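Local coordinates for protein aldose-aldose oxidoreductase (PDB 5A04) that probably transfers hydride between aldoses, oxidising one sugar and reducing another by way of a bound NADP(H) cofactor, at residues C102-A107 with I186-L191; W171-A176 with S241-N246; S182-G187 with R322-I327. One frame throughout, in Å; residues are numbered along the deposited sequence.

Contact 1. Residues C102-A107 with I186-L191. With NDP (NADPH dihydro-nicotinamide-adenine-dinucleotide phosphate), chain G; BGC (beta-D-glucopyranose), chain H.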
loop_
_atom_site.group_PDB
_atom_site.type_symbol
_atom_site.label_atom_id
_atom_site.label_comp_id
_atom_site.label_asym_id
_atom_site.label_seq_id
_atom_site.Cartn_x
_atom_site.Cartn_y
_atom_site.Cartn_z
ATOM N N CYS A 102 -15.067 -24.901 6.736
ATOM C CA CYS A 102 -14.031 -25.145 5.735
ATOM C C CYS A 102 -12.984 -24.033 5.783
ATOM O O CYS A 102 -13.330 -22.857 5.815
ATOM C CB CYS A 102 -14.646 -25.223 4.334
ATOM S SG CYS A 102 -13.429 -25.683 3.075
ATOM N N GLU A 103 -11.709 -24.396 5.787
ATOM C CA GLU A 103 -10.670 -23.375 5.815
ATOM C C GLU A 103 -10.639 -22.557 4.525
ATOM O O GLU A 103 -11.137 -22.989 3.496
ATOM C CB GLU A 103 -9.292 -24.004 6.069
ATOM C CG GLU A 103 -8.854 -23.844 7.525
ATOM C CD GLU A 103 -9.046 -22.425 8.003
ATOM O OE1 GLU A 103 -8.576 -21.501 7.301
ATOM O OE2 GLU A 103 -9.694 -22.224 9.053
ATOM N N LYS A 104 -10.061 -21.362 4.605
ATOM C CA LYS A 104 -9.774 -20.568 3.418
ATOM C C LYS A 104 -8.517 -21.082 2.734
ATOM O O LYS A 104 -7.721 -21.790 3.348
ATOM C CB LYS A 104 -9.614 -19.079 3.771
ATOM C CG LYS A 104 -8.861 -18.757 5.088
ATOM C CD LYS A 104 -7.407 -19.254 5.143
ATOM C CE LYS A 104 -6.522 -18.678 4.043
ATOM N NZ LYS A 104 -5.145 -19.265 4.111
ATOM N N PRO A 105 -8.345 -20.769 1.441
ATOM C CA PRO A 105 -9.375 -20.253 0.538
ATOM C C PRO A 105 -10.426 -21.350 0.360
ATOM O O PRO A 105 -10.078 -22.521 0.488
ATOM C CB PRO A 105 -8.593 -19.975 -0.756
ATOM C CG PRO A 105 -7.505 -21.021 -0.732
ATOM C CD PRO A 105 -7.083 -21.049 0.732
ATOM N N MET A 106 -11.673 -20.984 0.125
ATOM C CA MET A 106 -12.754 -21.969 0.084
ATOM C C MET A 106 -12.489 -23.137 -0.868
ATOM O O MET A 106 -12.607 -24.299 -0.470
ATOM C CB MET A 106 -14.054 -21.278 -0.291
ATOM C CG MET A 106 -15.263 -22.210 -0.362
ATOM S SD MET A 106 -16.699 -21.154 -0.556
ATOM C CE MET A 106 -18.014 -22.371 -0.454
ATOM N N ALA A 107 -12.105 -22.832 -2.108
ATOM C CA ALA A 107 -11.753 -23.873 -3.076
ATOM C C ALA A 107 -10.904 -23.250 -4.181
ATOM O O ALA A 107 -10.611 -22.056 -4.128
ATOM C CB ALA A 107 -13.014 -24.523 -3.649
ATOM N N ILE A 186 -2.343 -16.248 1.268
ATOM C CA ILE A 186 -2.102 -15.169 2.207
ATOM C C ILE A 186 -2.655 -13.853 1.650
ATOM O O ILE A 186 -3.194 -13.020 2.391
ATOM C CB ILE A 186 -0.571 -15.078 2.550
ATOM C CG1 ILE A 186 -0.307 -13.953 3.536
ATOM C CG2 ILE A 186 0.296 -14.964 1.300
ATOM C CD1 ILE A 186 -1.043 -14.155 4.842
ATOM N N GLY A 187 -2.566 -13.676 0.338
ATOM C CA GLY A 187 -3.125 -12.489 -0.291
ATOM C C GLY A 187 -4.629 -12.388 -0.115
ATOM O O GLY A 187 -5.197 -11.292 -0.092
ATOM N N ILE A 188 -5.279 -13.537 0.033
ATOM C CA ILE A 188 -6.711 -13.557 0.291
ATOM C C ILE A 188 -7.072 -12.746 1.554
ATOM O O ILE A 188 -8.177 -12.199 1.645
ATOM C CB ILE A 188 -7.210 -15.016 0.414
ATOM C CG1 ILE A 188 -8.743 -15.075 0.445
ATOM C CG2 ILE A 188 -6.570 -15.698 1.621
ATOM C CD1 ILE A 188 -9.291 -16.482 0.208
ATOM N N TYR A 189 -6.152 -12.628 2.516
ATOM C CA TYR A 189 -6.454 -11.773 3.678
ATOM C C TYR A 189 -6.559 -10.295 3.299
ATOM O O TYR A 189 -7.354 -9.552 3.889
ATOM C CB TYR A 189 -5.403 -11.933 4.785
ATOM C CG TYR A 189 -5.479 -13.261 5.506
ATOM C CD1 TYR A 189 -4.764 -14.361 5.046
ATOM C CD2 TYR A 189 -6.248 -13.407 6.653
ATOM C CE1 TYR A 189 -4.820 -15.580 5.705
ATOM C CE2 TYR A 189 -6.306 -14.619 7.323
ATOM C CZ TYR A 189 -5.593 -15.697 6.846
ATOM O OH TYR A 189 -5.654 -16.901 7.508
ATOM N N SER A 190 -5.751 -9.854 2.340
ATOM C CA SER A 190 -5.839 -8.469 1.867
ATOM C C SER A 190 -7.187 -8.219 1.196
ATOM O O SER A 190 -7.828 -7.193 1.412
ATOM C CB SER A 190 -4.710 -8.158 0.874
ATOM O OG SER A 190 -3.439 -8.251 1.491
ATOM N N LEU A 191 -7.589 -9.160 0.345
ATOM C CA LEU A 191 -8.863 -9.070 -0.352
ATOM C C LEU A 191 -10.041 -9.106 0.615
ATOM O O LEU A 191 -10.954 -8.274 0.539
ATOM C CB LEU A 191 -8.965 -10.221 -1.359
ATOM C CG LEU A 191 -10.343 -10.508 -1.939
ATOM C CD1 LEU A 191 -10.841 -9.281 -2.707
ATOM C CD2 LEU A 191 -10.241 -11.740 -2.841
HETATM P PA NDP G . -0.370 -28.771 6.560
HETATM O O1A NDP G . 0.381 -29.236 5.362
HETATM O O2A NDP G . 0.399 -28.362 7.785
HETATM O O5B NDP G . -1.476 -29.900 7.017
HETATM C C5B NDP G . -2.204 -30.307 5.893
HETATM C C4B NDP G . -2.834 -31.649 6.294
HETATM O O4B NDP G . -3.846 -32.034 5.362
HETATM C C3B NDP G . -1.756 -32.758 6.277
HETATM O O3B NDP G . -1.075 -32.824 7.489
HETATM C C2B NDP G . -2.639 -34.007 6.162
HETATM O O2B NDP G . -3.171 -34.352 7.303
HETATM C C1B NDP G . -3.837 -33.445 5.283
HETATM N N9A NDP G . -3.748 -33.866 3.883
HETATM C C8A NDP G . -4.676 -34.625 3.178
HETATM N N7A NDP G . -4.299 -34.872 1.908
HETATM C C5A NDP G . -3.059 -34.239 1.784
HETATM C C6A NDP G . -2.160 -34.125 0.707
HETATM N N6A NDP G . -2.453 -34.711 -0.505
HETATM N N1A NDP G . -0.983 -33.439 0.827
HETATM C C2A NDP G . -0.761 -32.878 2.073
HETATM N N3A NDP G . -1.517 -32.895 3.177
HETATM C C4A NDP G . -2.688 -33.602 3.009
HETATM O O3 NDP G . -1.193 -27.476 5.927
HETATM P PN NDP G . -1.755 -26.381 6.992
HETATM O O1N NDP G . -2.480 -26.984 8.126
HETATM O O2N NDP G . -0.875 -25.155 7.096
HETATM O O5D NDP G . -3.031 -25.696 5.995
HETATM C C5D NDP G . -4.092 -26.583 5.768
HETATM C C4D NDP G . -5.333 -25.721 5.404
HETATM O O4D NDP G . -5.545 -24.746 6.471
HETATM C C3D NDP G . -5.092 -24.875 4.098
HETATM O O3D NDP G . -6.329 -24.738 3.374
HETATM C C2D NDP G . -4.674 -23.512 4.630
HETATM O O2D NDP G . -5.067 -22.456 3.771
HETATM C C1D NDP G . -5.539 -23.441 5.937
HETATM N N1N NDP G . -4.882 -22.594 6.935
HETATM C C2N NDP G . -5.581 -21.558 7.533
HETATM C C3N NDP G . -4.961 -20.795 8.481
HETATM C C7N NDP G . -5.694 -19.697 9.112
HETATM O O7N NDP G . -5.134 -18.870 9.854
HETATM N N7N NDP G . -7.062 -19.580 8.884
HETATM C C4N NDP G . -3.552 -21.029 8.902
HETATM C C5N NDP G . -2.886 -22.122 8.180
HETATM C C6N NDP G . -3.532 -22.847 7.269
HETATM P P2B NDP G . -3.261 -36.032 7.675
HETATM O O1X NDP G . -3.964 -36.550 6.441
HETATM O O2X NDP G . -1.798 -36.332 7.790
HETATM O O3X NDP G . -4.070 -36.033 8.970
HETATM C C2 BGC H . -1.993 -19.130 5.786
HETATM C C3 BGC H . -0.618 -19.421 6.403
HETATM C C4 BGC H . -0.083 -18.190 7.074
HETATM C C5 BGC H . -1.098 -17.602 8.041
HETATM C C6 BGC H . -0.593 -16.221 8.533
HETATM C C1 BGC H . -2.834 -18.637 6.877
HETATM O O1 BGC H . -4.175 -18.474 6.418
HETATM O O2 BGC H . -2.507 -20.330 5.221
HETATM O O3 BGC H . 0.234 -19.834 5.347
HETATM O O4 BGC H . 1.113 -18.513 7.768
HETATM O O5 BGC H . -2.338 -17.402 7.402
HETATM O O6 BGC H . -1.428 -15.728 9.589
#
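Lys104 starts from the confined chi1 position between backbone N and carbonyl carbon (39°) and bends again at chi2 and chi3, curling its chain past Ile188 and Tyr189 toward the glucose. Its CE rests on Ile188 CG2 at 3.8 Å, and the chain runs nearly perpendicular to the Tyr189 side chain. Ile188 swings CG1 anti to its backbone N (chi1 -170°), which carries CD1 to 3.7 Å from CB of Pro105, whose peptide bond with Lys104 is cis. Lys104 NZ then donates to O1 of the glucose (BGC O1) at 2.6 Å. It also donates to ribose O2D of the cofactor and to the backbone O of Asp185. The Tyr189 hydroxyl is hydrogen-bonded to the same O1, which lies at the ring edge; the bond is so short that its exact length is doubtful. Glu103 OE1 takes the nicotinamide amide N7N at 2.9 Å, nearly straight at 174°, and is also met from above the carboxylate plane by Lys104 N. With an alanine here in place of Glu103, N7N and the amide of Lys104 would lose this acceptor, and the nicotinamide is likely to be freer to turn. Glu103, Lys104 and Pro105 form the EKP motif of the Gfo/Idh/MocA oxidoreductases. Glucose C1 stands 3.2 Å from nicotinamide C4N, a placement consistent with hydride transfer between these two carbons, with Lys104 and Tyr189 both holding the hydroxyl on C1.

Contact 2. Residues W171-A176 with S241-N246. With NDP (NADPH dihydro-nicotinamide-adenine-dinucleotide phosphate), chain G; BGC (beta-D-glucopyranose), chain H.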
loop_
_atom_site.group_PDB
_atom_site.type_symbol
_atom_site.label_atom_id
_atom_site.label_comp_id
_atom_site.label_asym_id
_atom_site.label_seq_id
_atom_site.Cartn_x
_atom_site.Cartn_y
_atom_site.Cartn_z
ATOM N N TRP A 171 2.959 -28.402 -0.203
ATOM C CA TRP A 171 1.772 -28.386 -1.072
ATOM C C TRP A 171 1.387 -26.975 -1.512
ATOM O O TRP A 171 0.838 -26.804 -2.597
ATOM C CB TRP A 171 0.573 -29.078 -0.408
ATOM C CG TRP A 171 -0.015 -28.382 0.778
ATOM C CD1 TRP A 171 0.206 -28.693 2.094
ATOM C CD2 TRP A 171 -0.941 -27.287 0.773
ATOM N NE1 TRP A 171 -0.512 -27.850 2.904
ATOM C CE2 TRP A 171 -1.211 -26.966 2.126
ATOM C CE3 TRP A 171 -1.550 -26.527 -0.237
ATOM C CZ2 TRP A 171 -2.069 -25.932 2.490
ATOM C CZ3 TRP A 171 -2.395 -25.492 0.125
ATOM C CH2 TRP A 171 -2.652 -25.206 1.482
ATOM N N ARG A 172 1.695 -25.952 -0.710
ATOM C CA ARG A 172 1.358 -24.581 -1.121
ATOM C C ARG A 172 2.033 -24.153 -2.425
ATOM O O ARG A 172 1.559 -23.234 -3.092
ATOM C CB ARG A 172 1.714 -23.581 -0.010
ATOM C CG ARG A 172 0.675 -23.499 1.110
ATOM C CD ARG A 172 1.184 -22.616 2.251
ATOM N NE ARG A 172 0.185 -22.453 3.313
ATOM C CZ ARG A 172 -0.031 -23.335 4.288
ATOM N NH1 ARG A 172 0.670 -24.464 4.346
ATOM N NH2 ARG A 172 -0.947 -23.078 5.218
ATOM N N LEU A 173 3.134 -24.809 -2.789
ATOM C CA LEU A 173 3.891 -24.424 -3.983
ATOM C C LEU A 173 3.645 -25.401 -5.128
ATOM O O LEU A 173 4.322 -25.367 -6.151
ATOM C CB LEU A 173 5.385 -24.338 -3.652
ATOM C CG LEU A 173 5.624 -23.222 -2.620
ATOM C CD1 LEU A 173 7.075 -23.182 -2.188
ATOM C CD2 LEU A 173 5.213 -21.862 -3.188
ATOM N N ASN A 174 2.664 -26.267 -4.926
ATOM C CA ASN A 174 2.250 -27.253 -5.916
ATOM C C ASN A 174 0.873 -26.872 -6.468
ATOM O O ASN A 174 -0.094 -26.817 -5.714
ATOM C CB ASN A 174 2.224 -28.639 -5.271
ATOM C CG ASN A 174 1.766 -29.718 -6.232
ATOM O OD1 ASN A 174 0.574 -29.937 -6.409
ATOM N ND2 ASN A 174 2.720 -30.390 -6.864
ATOM N N ARG A 175 0.781 -26.568 -7.760
ATOM C CA ARG A 175 -0.463 -26.011 -8.283
ATOM C C ARG A 175 -1.624 -26.987 -8.122
ATOM O O ARG A 175 -2.743 -26.571 -7.815
ATOM C CB ARG A 175 -0.328 -25.608 -9.760
ATOM C CG ARG A 175 -1.674 -25.149 -10.358
ATOM C CD ARG A 175 -1.545 -24.466 -11.716
ATOM N NE ARG A 175 -0.799 -23.217 -11.616
ATOM C CZ ARG A 175 -1.309 -22.060 -11.207
ATOM N NH1 ARG A 175 -2.595 -21.971 -10.883
ATOM N NH2 ARG A 175 -0.530 -20.990 -11.130
ATOM N N ALA A 176 -1.365 -28.277 -8.318
ATOM C CA ALA A 176 -2.461 -29.252 -8.219
ATOM C C ALA A 176 -3.124 -29.283 -6.831
ATOM O O ALA A 176 -4.309 -29.566 -6.728
ATOM C CB ALA A 176 -1.967 -30.649 -8.596
ATOM N N SER A 241 0.031 -9.081 -2.185
ATOM C CA SER A 241 0.059 -10.517 -1.890
ATOM C C SER A 241 1.443 -11.034 -2.257
ATOM O O SER A 241 1.872 -10.851 -3.401
ATOM C CB SER A 241 -1.013 -11.262 -2.702
ATOM O OG SER A 241 -0.945 -12.657 -2.460
ATOM N N ALA A 242 2.155 -11.666 -1.317
ATOM C CA ALA A 242 3.542 -12.034 -1.599
ATOM C C ALA A 242 3.996 -13.298 -0.866
ATOM O O ALA A 242 3.543 -13.592 0.238
ATOM C CB ALA A 242 4.475 -10.863 -1.240
ATOM N N TYR A 243 4.912 -14.022 -1.497
ATOM C CA TYR A 243 5.547 -15.184 -0.892
ATOM C C TYR A 243 7.048 -14.936 -0.667
ATOM O O TYR A 243 7.784 -15.861 -0.320
ATOM C CB TYR A 243 5.354 -16.419 -1.781
ATOM C CG TYR A 243 4.204 -17.351 -1.416
ATOM C CD1 TYR A 243 3.606 -17.325 -0.163
ATOM C CD2 TYR A 243 3.742 -18.289 -2.338
ATOM C CE1 TYR A 243 2.580 -18.210 0.162
ATOM C CE2 TYR A 243 2.725 -19.174 -2.025
ATOM C CZ TYR A 243 2.142 -19.135 -0.780
ATOM O OH TYR A 243 1.137 -20.032 -0.492
ATOM N N SER A 244 7.508 -13.711 -0.903
ATOM C CA SER A 244 8.939 -13.405 -0.778
ATOM C C SER A 244 9.232 -12.227 0.159
ATOM O O SER A 244 10.383 -11.814 0.288
ATOM C CB SER A 244 9.561 -13.139 -2.161
ATOM O OG SER A 244 8.928 -12.055 -2.837
ATOM N N VAL A 245 8.206 -11.687 0.809
ATOM C CA VAL A 245 8.410 -10.695 1.875
ATOM C C VAL A 245 7.456 -10.971 3.021
ATOM O O VAL A 245 6.449 -11.649 2.843
ATOM C CB VAL A 245 8.191 -9.234 1.402
ATOM C CG1 VAL A 245 9.162 -8.855 0.303
ATOM C CG2 VAL A 245 6.750 -9.012 0.952
ATOM N N ASN A 246 7.762 -10.432 4.196
ATOM C CA ASN A 246 6.843 -10.533 5.326
ATOM C C ASN A 246 6.078 -9.234 5.562
ATOM O O ASN A 246 6.669 -8.168 5.740
ATOM C CB ASN A 246 7.599 -10.919 6.599
ATOM C CG ASN A 246 8.224 -12.291 6.499
ATOM O OD1 ASN A 246 7.519 -13.299 6.397
ATOM N ND2 ASN A 246 9.551 -12.340 6.524
HETATM P PA NDP G . -0.370 -28.771 6.560
HETATM O O1A NDP G . 0.381 -29.236 5.362
HETATM O O2A NDP G . 0.399 -28.362 7.785
HETATM O O5B NDP G . -1.476 -29.900 7.017
HETATM C C5B NDP G . -2.204 -30.307 5.893
HETATM C C4B NDP G . -2.834 -31.649 6.294
HETATM O O4B NDP G . -3.846 -32.034 5.362
HETATM C C3B NDP G . -1.756 -32.758 6.277
HETATM O O3B NDP G . -1.075 -32.824 7.489
HETATM C C2B NDP G . -2.639 -34.007 6.162
HETATM O O2B NDP G . -3.171 -34.352 7.303
HETATM C C1B NDP G . -3.837 -33.445 5.283
HETATM N N9A NDP G . -3.748 -33.866 3.883
HETATM C C8A NDP G . -4.676 -34.625 3.178
HETATM N N7A NDP G . -4.299 -34.872 1.908
HETATM C C5A NDP G . -3.059 -34.239 1.784
HETATM C C6A NDP G . -2.160 -34.125 0.707
HETATM N N6A NDP G . -2.453 -34.711 -0.505
HETATM N N1A NDP G . -0.983 -33.439 0.827
HETATM C C2A NDP G . -0.761 -32.878 2.073
HETATM N N3A NDP G . -1.517 -32.895 3.177
HETATM C C4A NDP G . -2.688 -33.602 3.009
HETATM O O3 NDP G . -1.193 -27.476 5.927
HETATM P PN NDP G . -1.755 -26.381 6.992
HETATM O O1N NDP G . -2.480 -26.984 8.126
HETATM O O2N NDP G . -0.875 -25.155 7.096
HETATM O O5D NDP G . -3.031 -25.696 5.995
HETATM C C5D NDP G . -4.092 -26.583 5.768
HETATM C C4D NDP G . -5.333 -25.721 5.404
HETATM O O4D NDP G . -5.545 -24.746 6.471
HETATM C C3D NDP G . -5.092 -24.875 4.098
HETATM O O3D NDP G . -6.329 -24.738 3.374
HETATM C C2D NDP G . -4.674 -23.512 4.630
HETATM O O2D NDP G . -5.067 -22.456 3.771
HETATM C C1D NDP G . -5.539 -23.441 5.937
HETATM N N1N NDP G . -4.882 -22.594 6.935
HETATM C C2N NDP G . -5.581 -21.558 7.533
HETATM C C3N NDP G . -4.961 -20.795 8.481
HETATM C C7N NDP G . -5.694 -19.697 9.112
HETATM O O7N NDP G . -5.134 -18.870 9.854
HETATM N N7N NDP G . -7.062 -19.580 8.884
HETATM C C4N NDP G . -3.552 -21.029 8.902
HETATM C C5N NDP G . -2.886 -22.122 8.180
HETATM C C6N NDP G . -3.532 -22.847 7.269
HETATM P P2B NDP G . -3.261 -36.032 7.675
HETATM O O1X NDP G . -3.964 -36.550 6.441
HETATM O O2X NDP G . -1.798 -36.332 7.790
HETATM O O3X NDP G . -4.070 -36.033 8.970
HETATM C C2 BGC H . -1.993 -19.130 5.786
HETATM C C3 BGC H . -0.618 -19.421 6.403
HETATM C C4 BGC H . -0.083 -18.190 7.074
HETATM C C5 BGC H . -1.098 -17.602 8.041
HETATM C C6 BGC H . -0.593 -16.221 8.533
HETATM C C1 BGC H . -2.834 -18.637 6.877
HETATM O O1 BGC H . -4.175 -18.474 6.418
HETATM O O2 BGC H . -2.507 -20.330 5.221
HETATM O O3 BGC H . 0.234 -19.834 5.347
HETATM O O4 BGC H . 1.113 -18.513 7.768
HETATM O O5 BGC H . -2.338 -17.402 7.402
HETATM O O6 BGC H . -1.428 -15.728 9.589
HETATM O O HOH W 1 -0.242 -21.421 -2.329
#
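Arg172 and Leu173 belong to a short 3-10 turn, 171-173, closed by Asn174 N donating to Trp171 O at 3.0 Å, whereas Tyr243 follows directly on the end of strand 236-242. The backbones stay well apart, 9.9 Å between Leu173 CA and Tyr243 CA, and the long Tyr243 side chain bridges the interval. Leu173 CD2 touches the ring at CE2, 3.8 Å away, the two side chains lying alongside and pointing opposite ways. The Tyr243 hydroxyl abuts the aliphatic part of Arg172, with OH 3.6 Å from CB, and a water at the ring edge links that hydroxyl to the carbonyl O of Arg172. Phe163 packs edge-to-face with Tyr243. Running straight from CG to NE (chi2 173°, chi3 177°), the Arg172 chain passes the hydroxyl and takes its guanidinium on to the ligands. There NH2 donates to phosphate oxygen O2N of the cofactor at 2.8 Å and, almost linearly, to glucose O2 at 3.2 Å, while NE forms a salt bridge with Asp185. CZ2 of Trp171 lies over one face of the guanidinium, toward its rim. The indole NE1 donates to bridging O3 of the diphosphate at 3.1 Å and to O1A. A tryptophan and an arginine from the C-terminal alpha/beta domain thus grip the diphosphate of a dinucleotide carried by the Rossmann domain, at a cleft between the domains that also receives the sugar.

Contact 3. Residues S182-G187 with R322-I327. With BGC (beta-D-glucopyranose), chain H.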
loop_
_atom_site.group_PDB
_atom_site.type_symbol
_atom_site.label_atom_id
_atom_site.label_comp_id
_atom_site.label_asym_id
_atom_site.label_seq_id
_atom_site.Cartn_x
_atom_site.Cartn_y
_atom_site.Cartn_z
ATOM N N SER A 182 0.629 -17.189 -3.797
ATOM C CA SER A 182 0.414 -16.330 -2.624
ATOM C C SER A 182 -1.017 -15.801 -2.489
ATOM O O SER A 182 -1.525 -15.674 -1.381
ATOM C CB SER A 182 1.392 -15.147 -2.641
ATOM O OG SER A 182 1.018 -14.187 -3.626
ATOM N N LEU A 183 -1.680 -15.506 -3.604
ATOM C CA LEU A 183 -3.026 -14.954 -3.523
ATOM C C LEU A 183 -3.992 -15.936 -2.879
ATOM O O LEU A 183 -4.888 -15.538 -2.144
ATOM C CB LEU A 183 -3.532 -14.567 -4.913
ATOM C CG LEU A 183 -4.929 -13.936 -4.979
ATOM C CD1 LEU A 183 -5.027 -12.730 -4.027
ATOM C CD2 LEU A 183 -5.261 -13.530 -6.420
ATOM N N MET A 184 -3.821 -17.220 -3.178
ATOM C CA MET A 184 -4.720 -18.229 -2.636
ATOM C C MET A 184 -4.493 -18.374 -1.131
ATOM O O MET A 184 -5.446 -18.563 -0.374
ATOM C CB MET A 184 -4.521 -19.565 -3.366
ATOM C CG MET A 184 -5.073 -19.574 -4.784
ATOM S SD MET A 184 -6.859 -19.338 -4.810
ATOM C CE MET A 184 -7.413 -20.941 -4.284
ATOM N N ASP A 185 -3.253 -18.195 -0.688
ATOM C CA ASP A 185 -2.904 -18.522 0.691
ATOM C C ASP A 185 -2.941 -17.361 1.665
ATOM O O ASP A 185 -3.448 -17.491 2.783
ATOM C CB ASP A 185 -1.507 -19.132 0.744
ATOM C CG ASP A 185 -1.140 -19.589 2.139
ATOM O OD1 ASP A 185 -1.744 -20.582 2.610
ATOM O OD2 ASP A 185 -0.276 -18.942 2.769
ATOM N N ILE A 186 -2.343 -16.248 1.268
ATOM C CA ILE A 186 -2.102 -15.169 2.207
ATOM C C ILE A 186 -2.655 -13.853 1.650
ATOM O O ILE A 186 -3.194 -13.020 2.391
ATOM C CB ILE A 186 -0.571 -15.078 2.550
ATOM C CG1 ILE A 186 -0.307 -13.953 3.536
ATOM C CG2 ILE A 186 0.296 -14.964 1.300
ATOM C CD1 ILE A 186 -1.043 -14.155 4.842
ATOM N N GLY A 187 -2.566 -13.676 0.338
ATOM C CA GLY A 187 -3.125 -12.489 -0.291
ATOM C C GLY A 187 -4.629 -12.388 -0.115
ATOM O O GLY A 187 -5.197 -11.292 -0.092
ATOM N N ARG A 322 -14.464 -15.218 -6.594
ATOM C CA ARG A 322 -14.867 -14.431 -7.766
ATOM C C ARG A 322 -13.849 -13.326 -8.057
ATOM O O ARG A 322 -13.455 -13.112 -9.211
ATOM C CB ARG A 322 -16.250 -13.802 -7.562
ATOM C CG ARG A 322 -17.434 -14.748 -7.673
ATOM C CD ARG A 322 -18.747 -13.997 -7.413
ATOM N NE ARG A 322 -19.919 -14.839 -7.643
ATOM C CZ ARG A 322 -21.072 -14.712 -6.988
ATOM N NH1 ARG A 322 -21.214 -13.779 -6.048
ATOM N NH2 ARG A 322 -22.083 -15.527 -7.263
ATOM N N VAL A 323 -13.424 -12.624 -7.010
ATOM C CA VAL A 323 -12.462 -11.545 -7.187
ATOM C C VAL A 323 -11.082 -12.112 -7.490
ATOM O O VAL A 323 -10.350 -11.563 -8.311
ATOM C CB VAL A 323 -12.393 -10.630 -5.949
ATOM C CG1 VAL A 323 -11.479 -9.448 -6.237
ATOM C CG2 VAL A 323 -13.796 -10.136 -5.598
ATOM N N ILE A 324 -10.730 -13.224 -6.844
ATOM C CA ILE A 324 -9.442 -13.864 -7.097
ATOM C C ILE A 324 -9.301 -14.253 -8.573
ATOM O O ILE A 324 -8.257 -14.002 -9.189
ATOM C CB ILE A 324 -9.250 -15.099 -6.179
ATOM C CG1 ILE A 324 -8.903 -14.608 -4.763
ATOM C CG2 ILE A 324 -8.155 -16.009 -6.707
ATOM C CD1 ILE A 324 -9.008 -15.683 -3.682
ATOM N N GLU A 325 -10.356 -14.830 -9.146
ATOM C CA GLU A 325 -10.334 -15.135 -10.583
ATOM C C GLU A 325 -10.098 -13.865 -11.398
ATOM O O GLU A 325 -9.315 -13.878 -12.360
ATOM C CB GLU A 325 -11.634 -15.824 -11.010
ATOM C CG GLU A 325 -11.698 -17.275 -10.524
ATOM C CD GLU A 325 -12.702 -18.145 -11.270
ATOM O OE1 GLU A 325 -13.398 -17.627 -12.187
ATOM O OE2 GLU A 325 -12.784 -19.352 -10.923
ATOM N N ALA A 326 -10.736 -12.764 -11.003
ATOM C CA ALA A 326 -10.571 -11.501 -11.736
ATOM C C ALA A 326 -9.167 -10.921 -11.576
ATOM O O ALA A 326 -8.633 -10.324 -12.515
ATOM C CB ALA A 326 -11.616 -10.483 -11.301
ATOM N N ILE A 327 -8.584 -11.062 -10.384
ATOM C CA ILE A 327 -7.208 -10.610 -10.143
ATOM C C ILE A 327 -6.235 -11.377 -11.048
ATOM O O ILE A 327 -5.381 -10.781 -11.704
ATOM C CB ILE A 327 -6.799 -10.777 -8.655
ATOM C CG1 ILE A 327 -7.635 -9.836 -7.781
ATOM C CG2 ILE A 327 -5.280 -10.523 -8.468
ATOM C CD1 ILE A 327 -7.677 -10.252 -6.288
HETATM C C2 BGC H . -1.993 -19.130 5.786
HETATM C C3 BGC H . -0.618 -19.421 6.403
HETATM C C4 BGC H . -0.083 -18.190 7.074
HETATM C C5 BGC H . -1.098 -17.602 8.041
HETATM C C6 BGC H . -0.593 -16.221 8.533
HETATM C C1 BGC H . -2.834 -18.637 6.877
HETATM O O1 BGC H . -4.175 -18.474 6.418
HETATM O O2 BGC H . -2.507 -20.330 5.221
HETATM O O3 BGC H . 0.234 -19.834 5.347
HETATM O O4 BGC H . 1.113 -18.513 7.768
HETATM O O5 BGC H . -2.338 -17.402 7.402
HETATM O O6 BGC H . -1.428 -15.728 9.589
#
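Leu183 and Met184 meet Ile324 and Ile327 with no ring or other flat group between them; methyl and methylene branches and one sulfur make the contact, which joins two helices of the C-terminal alpha/beta domain packed together against its mixed sheet. The flat carboxylate of Asp185 faces the sugar instead of helix 314-333: its OD1 accepts from glucose O2 at 2.7 Å and its OD2 from glucose O3 at 2.8 Å. Segments 182-187 and 322-327 run closer to antiparallel than parallel, their directions 133° apart and their axes 11.1 Å from each other. Leu183 turns CG anti to its backbone N (chi1 -179°), sending CD2 toward the other helix, where it approaches CG2 of Ile327 at 3.6 Å and CG2 of Ile324 at 3.8 Å. Met184, bent at chi2 and chi3, lies crosswise to Ile324, with SD 4.0 Å from CG2. Leu183 and Ile327 both also touch Ile225 and Phe227, which lays the pair of helices against strand 224-230 of the sheet. The sugar-binding Asp185 thus sits on a helix whose neighbouring residues are packed into the domain core. Segment 182-187 widens into a pi-type turn, in which the carbonyl O of Ser182 accepts from both Ile186 N and Gly187 N, each at 2.8 Å.

In the fold
Contacts 1 and 3 share helix 182-198, overlapping at Ile186 and Gly187, with centres about 7 Å apart; contact 2 lies about 13 Å from the centre of contact 1 and 12 Å from that of contact 3. Contact 1 ties the loop after Rossmann strand 99-102 to the C-terminal domain, whereas contacts 2 and 3 lie within that domain, 2 between the 3-10 turn before helix 175-178 and the end of strand 236-242, 3 between two helices. A probable Ser182-Ser241 hydrogen bond and the Arg172-Asp185 salt bridge join contacts 2 and 3; Lys104 on Asp185 O joins 1 and 3. Helix 182-198 supplies Asp185 and Tyr189 to the glucose site while Leu183 and Met184 pack on helix 314-333.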